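Local coordinates for protein adenine phosphoribosyltransferase (Leishmania donovani, PDB 1QB7) that probably catalyses adenine salvage, moving the phosphoribosyl group of 5-phospho-alpha-D-ribose 1-diphosphate onto adenine to give AMP and diphosphate, at residues Y29-V32 against R36-P39; A42-I47 against F83-M88. All blocks are in the same frame, centred on the assembly; numbering follows the deposited sequence.

Contact 1 of 2, residues Y29-V32 against R36-P39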
loop_
_atom_site.group_PDB
_atom_site.type_symbol
_atom_site.label_atom_id
_atom_site.label_comp_id
_atom_site.label_asym_id
_atom_site.label_seq_id
_atom_site.Cartn_x
_atom_site.Cartn_y
_atom_site.Cartn_z
ATOM N N TYR A 29 -15.866 -0.674 -12.568
ATOM C CA TYR A 29 -16.958 -1.585 -12.250
ATOM C C TYR A 29 -18.157 -0.843 -11.690
ATOM O O TYR A 29 -18.002 0.136 -10.960
ATOM C CB TYR A 29 -16.494 -2.627 -11.220
ATOM C CG TYR A 29 -15.349 -3.488 -11.691
ATOM C CD1 TYR A 29 -14.033 -3.014 -11.658
ATOM C CD2 TYR A 29 -15.578 -4.765 -12.202
ATOM C CE1 TYR A 29 -12.981 -3.785 -12.127
ATOM C CE2 TYR A 29 -14.527 -5.548 -12.672
ATOM C CZ TYR A 29 -13.236 -5.047 -12.633
ATOM O OH TYR A 29 -12.201 -5.797 -13.120
ATOM N N SER A 30 -19.352 -1.314 -12.037
ATOM C CA SER A 30 -20.586 -0.710 -11.545
ATOM C C SER A 30 -20.825 -1.257 -10.132
ATOM O O SER A 30 -20.189 -2.227 -9.730
ATOM C CB SER A 30 -21.753 -1.026 -12.488
ATOM O OG SER A 30 -21.990 -2.417 -12.573
ATOM N N PRO A 31 -21.735 -0.637 -9.362
ATOM C CA PRO A 31 -22.051 -1.048 -7.988
ATOM C C PRO A 31 -22.144 -2.540 -7.675
ATOM O O PRO A 31 -21.499 -3.013 -6.744
ATOM C CB PRO A 31 -23.365 -0.329 -7.719
ATOM C CG PRO A 31 -23.150 0.973 -8.431
ATOM C CD PRO A 31 -22.574 0.512 -9.757
ATOM N N VAL A 32 -22.921 -3.282 -8.456
ATOM C CA VAL A 32 -23.096 -4.714 -8.218
ATOM C C VAL A 32 -21.794 -5.516 -8.326
ATOM O O VAL A 32 -21.709 -6.642 -7.825
ATOM C CB VAL A 32 -24.176 -5.305 -9.155
ATOM C CG1 VAL A 32 -23.727 -5.242 -10.595
ATOM C CG2 VAL A 32 -24.512 -6.724 -8.753
ATOM N N ARG A 36 -18.001 -0.050 -3.592
ATOM C CA ARG A 36 -18.526 1.279 -3.306
ATOM C C ARG A 36 -19.717 1.609 -4.192
ATOM O O ARG A 36 -19.849 1.080 -5.298
ATOM C CB ARG A 36 -17.421 2.312 -3.523
ATOM C CG ARG A 36 -17.286 3.346 -2.426
ATOM C CD ARG A 36 -16.194 4.338 -2.790
ATOM N NE ARG A 36 -15.997 5.373 -1.778
ATOM C CZ ARG A 36 -16.876 6.334 -1.501
ATOM N NH1 ARG A 36 -18.030 6.399 -2.157
ATOM N NH2 ARG A 36 -16.592 7.244 -0.577
ATOM N N ASN A 37 -20.582 2.494 -3.709
ATOM C CA ASN A 37 -21.752 2.881 -4.477
ATOM C C ASN A 37 -21.515 4.139 -5.306
ATOM O O ASN A 37 -21.978 5.227 -4.968
ATOM C CB ASN A 37 -22.979 3.046 -3.571
ATOM C CG ASN A 37 -24.262 3.319 -4.359
ATOM O OD1 ASN A 37 -25.130 4.062 -3.904
ATOM N ND2 ASN A 37 -24.377 2.721 -5.544
ATOM N N VAL A 38 -20.728 3.982 -6.360
ATOM C CA VAL A 38 -20.433 5.059 -7.296
ATOM C C VAL A 38 -20.741 4.462 -8.665
ATOM O O VAL A 38 -20.688 3.244 -8.845
ATOM C CB VAL A 38 -18.949 5.539 -7.223
ATOM C CG1 VAL A 38 -18.688 6.245 -5.900
ATOM C CG2 VAL A 38 -17.986 4.377 -7.400
ATOM N N PRO A 39 -21.124 5.299 -9.634
ATOM C CA PRO A 39 -21.440 4.801 -10.974
ATOM C C PRO A 39 -20.346 3.920 -11.575
ATOM O O PRO A 39 -20.615 2.813 -12.043
ATOM C CB PRO A 39 -21.611 6.087 -11.770
ATOM C CG PRO A 39 -22.191 7.009 -10.755
ATOM C CD PRO A 39 -21.312 6.757 -9.562
HETATM O O HOH W 1 -19.185 0.995 -8.531
#

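Contact 2 of 2, residues A42-I47 against F83-M88. With ADE (adenine), chain C.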
loop_
_atom_site.group_PDB
_atom_site.type_symbol
_atom_site.label_atom_id
_atom_site.label_comp_id
_atom_site.label_asym_id
_atom_site.label_seq_id
_atom_site.Cartn_x
_atom_site.Cartn_y
_atom_site.Cartn_z
ATOM N N ALA A 42 -13.215 2.972 -10.468
ATOM C CA ALA A 42 -11.977 2.700 -11.202
ATOM C C ALA A 42 -11.023 1.849 -10.367
ATOM O O ALA A 42 -10.411 2.336 -9.422
ATOM C CB ALA A 42 -11.311 3.995 -11.613
ATOM N N ASP A 43 -10.888 0.585 -10.754
ATOM C CA ASP A 43 -10.054 -0.387 -10.050
ATOM C C ASP A 43 -8.531 -0.177 -10.174
ATOM O O ASP A 43 -7.957 -0.293 -11.261
ATOM C CB ASP A 43 -10.451 -1.787 -10.528
ATOM C CG ASP A 43 -9.809 -2.900 -9.723
ATOM O OD1 ASP A 43 -9.252 -2.646 -8.638
ATOM O OD2 ASP A 43 -9.873 -4.048 -10.194
ATOM N N VAL A 44 -7.880 0.088 -9.041
ATOM C CA VAL A 44 -6.437 0.304 -9.028
ATOM C C VAL A 44 -5.683 -0.964 -9.463
ATOM O O VAL A 44 -4.569 -0.893 -9.983
ATOM C CB VAL A 44 -5.959 0.799 -7.638
ATOM C CG1 VAL A 44 -5.997 -0.329 -6.615
ATOM C CG2 VAL A 44 -4.573 1.417 -7.743
ATOM N N SER A 45 -6.322 -2.121 -9.301
ATOM C CA SER A 45 -5.712 -3.391 -9.697
ATOM C C SER A 45 -5.488 -3.475 -11.201
ATOM O O SER A 45 -4.562 -4.143 -11.648
ATOM C CB SER A 45 -6.565 -4.580 -9.250
ATOM O OG SER A 45 -6.534 -4.723 -7.845
ATOM N N SER A 46 -6.349 -2.826 -11.983
ATOM C CA SER A 46 -6.191 -2.843 -13.436
ATOM C C SER A 46 -4.899 -2.114 -13.821
ATOM O O SER A 46 -4.370 -2.303 -14.913
ATOM C CB SER A 46 -7.397 -2.201 -14.128
ATOM O OG SER A 46 -7.521 -0.842 -13.778
ATOM N N ILE A 47 -4.392 -1.293 -12.910
ATOM C CA ILE A 47 -3.157 -0.557 -13.137
ATOM C C ILE A 47 -1.952 -1.345 -12.603
ATOM O O ILE A 47 -0.984 -1.583 -13.338
ATOM C CB ILE A 47 -3.218 0.852 -12.480
ATOM C CG1 ILE A 47 -4.377 1.658 -13.080
ATOM C CG2 ILE A 47 -1.892 1.591 -12.635
ATOM C CD1 ILE A 47 -4.458 1.601 -14.613
ATOM N N PHE A 83 -0.185 3.809 -1.320
ATOM C CA PHE A 83 0.955 2.977 -0.923
ATOM C C PHE A 83 1.474 2.189 -2.121
ATOM O O PHE A 83 2.618 1.740 -2.137
ATOM C CB PHE A 83 0.534 1.960 0.146
ATOM C CG PHE A 83 0.226 2.555 1.494
ATOM C CD1 PHE A 83 0.191 3.935 1.691
ATOM C CD2 PHE A 83 -0.012 1.719 2.584
ATOM C CE1 PHE A 83 -0.080 4.471 2.955
ATOM C CE2 PHE A 83 -0.282 2.243 3.844
ATOM C CZ PHE A 83 -0.315 3.624 4.031
ATOM N N LEU A 84 0.609 2.004 -3.110
ATOM C CA LEU A 84 0.932 1.251 -4.311
ATOM C C LEU A 84 1.859 1.964 -5.280
ATOM O O LEU A 84 2.559 1.313 -6.055
ATOM C CB LEU A 84 -0.359 0.882 -5.049
ATOM C CG LEU A 84 -1.353 0.000 -4.290
ATOM C CD1 LEU A 84 -2.691 0.007 -5.004
ATOM C CD2 LEU A 84 -0.810 -1.410 -4.175
ATOM N N PHE A 85 1.865 3.291 -5.243
ATOM C CA PHE A 85 2.683 4.053 -6.177
ATOM C C PHE A 85 3.795 4.872 -5.543
ATOM O O PHE A 85 4.848 5.083 -6.153
ATOM C CB PHE A 85 1.784 4.966 -7.014
ATOM C CG PHE A 85 0.669 4.239 -7.704
ATOM C CD1 PHE A 85 0.897 3.561 -8.899
ATOM C CD2 PHE A 85 -0.609 4.209 -7.143
ATOM C CE1 PHE A 85 -0.125 2.858 -9.522
ATOM C CE2 PHE A 85 -1.640 3.509 -7.761
ATOM C CZ PHE A 85 -1.398 2.832 -8.953
ATOM N N GLY A 86 3.558 5.320 -4.315
ATOM C CA GLY A 86 4.531 6.132 -3.612
ATOM C C GLY A 86 5.915 5.536 -3.436
ATOM O O GLY A 86 6.895 6.126 -3.891
ATOM N N PRO A 87 6.027 4.359 -2.800
ATOM C CA PRO A 87 7.316 3.691 -2.566
ATOM C C PRO A 87 8.194 3.465 -3.796
ATOM O O PRO A 87 9.412 3.628 -3.716
ATOM C CB PRO A 87 6.906 2.371 -1.911
ATOM C CG PRO A 87 5.652 2.746 -1.166
ATOM C CD PRO A 87 4.923 3.603 -2.179
ATOM N N MET A 88 7.598 3.109 -4.932
ATOM C CA MET A 88 8.411 2.878 -6.120
ATOM C C MET A 88 9.001 4.166 -6.681
ATOM O O MET A 88 10.001 4.133 -7.391
ATOM C CB MET A 88 7.656 2.086 -7.192
ATOM C CG MET A 88 6.468 2.773 -7.795
ATOM S SD MET A 88 5.745 1.750 -9.091
ATOM C CE MET A 88 4.535 2.896 -9.712
HETATM N N9 ADE C . -14.510 7.374 -5.177
HETATM C C8 ADE C . -13.611 6.755 -4.395
HETATM N N7 ADE C . -12.882 5.837 -5.040
HETATM C C5 ADE C . -13.363 5.887 -6.325
HETATM C C6 ADE C . -13.034 5.185 -7.490
HETATM N N6 ADE C . -12.082 4.255 -7.507
HETATM N N1 ADE C . -13.734 5.500 -8.614
HETATM C C2 ADE C . -14.685 6.440 -8.566
HETATM N N3 ADE C . -15.079 7.166 -7.513
HETATM C C4 ADE C . -14.364 6.827 -6.421
#

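Contact 1 of 2, residues Y29-V32 against R36-P39
The ring of P31 lies against the backbone of V38 and the amide of N37, where two parts of one loop meet without a direct hydrogen bond. Its CB begins the contact at 3.9 Å from N37 ND2. Next, CG meets two polar atoms from directions about a right angle apart, N37 ND2 at 3.6 Å and V38 O at 3.4 Å. CD, closing the ring back onto the nitrogen, keeps the same carbonyl oxygen as a neighbour and also faces P39 O. The anti placement of N37 CG to its backbone N (chi1 -174°) sets the amide beside the carbonyl carbon, and chi2 then presents ND2 to the proline ring although CB itself points away. The CA-H of S30 is directed almost straight at P39 O, with CA 3.6 Å from the oxygen and 165° at the hydrogen. A water joins the two arms of the loop, 2.8 Å from Y29 O and 2.7 Å from V38 O; it can donate to either carbonyl, but acceptors near it outnumber its two hydrogens, so both bonds need not be made at once. S30 OG is hydrogen-bonded to OD2 of D215. The pair forms the two sides of the surface loop joining strand 28-29 to strand 41-42, whose backbones bond through Y29 and F41; R36 and V38 touch adenine, and Y29 packs on G108 of the second subunit.

Contact 2 of 2, residues A42-I47 against F83-M88
V44 CG2 is the knuckle of this contact, set 3.6 Å from L84 CD1 and 3.6 Å from F85 CE2. V44 and L84 meet tip to tip, and CG1 of the valine also reaches L84 CD1. The phenylalanine ring receives both aliphatic partners at its edge, near its own plane: V44 CG2 on the CE2 side and I47 CG2 at 3.8 Å from CE1. For V44 and I47 alike, CG2 stands anti to the backbone N, the orientation that delivers each methyl to the ring. L84 CB lies over one face of the same ring, offset toward its rim. Further out, L54 and I57 of helix 51-67 also pack on F85. D43 precedes the turn that leads into the short helix, and its OD1 takes a capping bond from S45 N at 3.0 Å, met from well above the carboxylate plane, while D43 O accepts from both S46 N and S46 OG, the latter at 2.6 Å. Before it, A42 reads the base, N giving a bond to adenine N1 and O taking one from N6. With no polar atom pairing across the two segments, this buried contact is held by dispersion and by exclusion of water.

The two contacts follow one another in sequence, and their centres lie 19 Å apart, yet they touch where Y29 CE1 packs at 3.6 Å from D43 CB. Adenine is common to both: R36 of contact 1 and A42 of contact 2 each belong to its pocket, and the side chain of R36 comes within about 4 Å of the base, nearest atoms. The donor and acceptor pattern of A42 suits an adenine, as a 6-oxopurine would present the reverse. R81, which bonds the base as well, has its side chain about 4 Å from that of V44. Contact 1 is at the surface and contact 2 is buried; each supplies a pocket residue, with the V44 side chain about 11 Å from the magnesium ion.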